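Cupin type-2 domain-containing protein (PDB 1YHF) is of unknown function but has the cupin fold, a small beta-barrel domain found in many metal-dependent enzymes and binding proteins. Local coordinates at residues Y80-A83 / E84-I88. Residues are numbered along the deposited sequence; the frame is centred on the assembly and turned at random.
Sequences YRVA and EGQTI
The amide side chain of Gln86 folds back across the turn, and its OE1 accepts the N-H of Ala83 N at 2.7 Å. The bond is nearly straight at hydrogen (174°), but the donor stands above the plane of the side-chain carbonyl, 43° out of it. Gln86 CG lies anti to its own carbonyl carbon (chi1 -63°) and the chain beyond it is extended, which carries the amide back alongside Ala83. The same two residues are joined a second time through the backbone, Gln86 N donating to Ala83 O at 3.0 Å and closing a type II beta turn over Glu84 and Gly85. Gly85, at the third position of the turn, has a positive phi, at which a CB would press on the carbonyl oxygen of Glu84. Beside the polar pair, Val82 CG1 packs on Gln86 CB at 3.7 Å, while its other methyl, CG2, meets Ile88 CG2 at 3.9 Å. Farther from the turn, Ile88 reaches over one face of the Tyr80 ring; Ile88 CD1 lies 3.9 Å from the centroid of that ring in a CH-pi contact, off centre toward Tyr80 CG and Tyr80 CD1. In this cupin domain the turn leads from one sheet to the other: strand 78-83 pairs with strand 70-75, and strand 87-90 with strand 61-68. Val82 and Ile88 both touch Ile73 of strand 70-75, and they rest on Ile66 and Val64 of strand 61-68 respectively, bridging the two sheets where the chain passes between their outermost strands.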
loop_
_atom_site.group_PDB
_atom_site.type_symbol
_atom_site.label_atom_id
_atom_site.label_comp_id
_atom_site.label_asym_id
_atom_site.label_seq_id
_atom_site.Cartn_x
_atom_site.Cartn_y
_atom_site.Cartn_z
ATOM N N TYR A 80 -1.817 -15.282 -0.534
ATOM C CA TYR A 80 -2.787 -14.822 -1.504
ATOM C C TYR A 80 -1.978 -14.135 -2.590
ATOM O O TYR A 80 -1.088 -13.334 -2.291
ATOM C CB TYR A 80 -3.724 -13.794 -0.838
ATOM C CG TYR A 80 -4.428 -14.307 0.408
ATOM C CD1 TYR A 80 -5.746 -14.762 0.351
ATOM C CD2 TYR A 80 -3.774 -14.346 1.645
ATOM C CE1 TYR A 80 -6.385 -15.238 1.495
ATOM C CE2 TYR A 80 -4.397 -14.830 2.772
ATOM C CZ TYR A 80 -5.702 -15.265 2.694
ATOM O OH TYR A 80 -6.317 -15.715 3.834
ATOM N N ARG A 81 -2.252 -14.453 -3.844
ATOM C CA ARG A 81 -1.563 -13.764 -4.924
ATOM C C ARG A 81 -2.509 -12.733 -5.508
ATOM O O ARG A 81 -3.520 -13.072 -6.088
ATOM C CB ARG A 81 -1.036 -14.728 -5.987
ATOM C CG ARG A 81 0.250 -15.451 -5.585
ATOM C CD ARG A 81 -0.045 -16.862 -5.168
ATOM N NE ARG A 81 1.056 -17.486 -4.432
ATOM C CZ ARG A 81 1.238 -18.804 -4.348
ATOM N NH1 ARG A 81 0.413 -19.636 -4.980
ATOM N NH2 ARG A 81 2.256 -19.292 -3.649
ATOM N N VAL A 82 -2.185 -11.467 -5.293
ATOM C CA VAL A 82 -3.092 -10.379 -5.613
ATOM C C VAL A 82 -2.594 -9.678 -6.871
ATOM O O VAL A 82 -1.514 -9.080 -6.875
ATOM C CB VAL A 82 -3.253 -9.421 -4.407
ATOM C CG1 VAL A 82 -4.316 -8.338 -4.691
ATOM C CG2 VAL A 82 -3.635 -10.234 -3.159
ATOM N N ALA A 83 -3.393 -9.763 -7.935
ATOM C CA ALA A 83 -3.002 -9.269 -9.270
ATOM C C ALA A 83 -3.532 -7.862 -9.510
ATOM O O ALA A 83 -4.260 -7.334 -8.683
ATOM C CB ALA A 83 -3.498 -10.239 -10.348
ATOM N N GLU A 84 -3.170 -7.249 -10.642
ATOM C CA GLU A 84 -3.663 -5.906 -10.984
ATOM C C GLU A 84 -5.190 -5.861 -10.941
ATOM O O GLU A 84 -5.861 -6.729 -11.499
ATOM C CB GLU A 84 -3.149 -5.482 -12.357
ATOM C CG GLU A 84 -3.745 -4.183 -12.889
ATOM C CD GLU A 84 -3.194 -3.814 -14.251
ATOM O OE1 GLU A 84 -2.299 -4.532 -14.763
ATOM O OE2 GLU A 84 -3.658 -2.807 -14.820
ATOM N N GLY A 85 -5.741 -4.855 -10.272
ATOM C CA GLY A 85 -7.195 -4.733 -10.188
ATOM C C GLY A 85 -7.842 -5.499 -9.038
ATOM O O GLY A 85 -9.066 -5.483 -8.881
ATOM N N GLN A 86 -7.030 -6.184 -8.243
ATOM C CA GLN A 86 -7.549 -6.957 -7.135
ATOM C C GLN A 86 -7.214 -6.298 -5.818
ATOM O O GLN A 86 -6.248 -5.549 -5.705
ATOM C CB GLN A 86 -7.049 -8.402 -7.166
ATOM C CG GLN A 86 -7.497 -9.194 -8.397
ATOM C CD GLN A 86 -6.891 -10.572 -8.447
ATOM O OE1 GLN A 86 -5.883 -10.852 -7.787
ATOM N NE2 GLN A 86 -7.505 -11.457 -9.224
ATOM N N THR A 87 -8.039 -6.597 -4.818
ATOM C CA THR A 87 -7.962 -5.981 -3.524
ATOM C C THR A 87 -8.072 -7.029 -2.408
ATOM O O THR A 87 -8.774 -8.041 -2.544
ATOM C CB THR A 87 -9.133 -4.935 -3.380
ATOM O OG1 THR A 87 -8.857 -3.800 -4.197
ATOM C CG2 THR A 87 -9.316 -4.485 -1.951
ATOM N N ILE A 88 -7.401 -6.767 -1.297
ATOM C CA ILE A 88 -7.526 -7.610 -0.110
ATOM C C ILE A 88 -7.451 -6.760 1.145
ATOM O O ILE A 88 -6.673 -5.833 1.195
ATOM C CB ILE A 88 -6.455 -8.756 -0.091
ATOM C CG1 ILE A 88 -6.732 -9.773 1.035
ATOM C CG2 ILE A 88 -4.998 -8.204 -0.066
ATOM C CD1 ILE A 88 -6.068 -11.109 0.768
#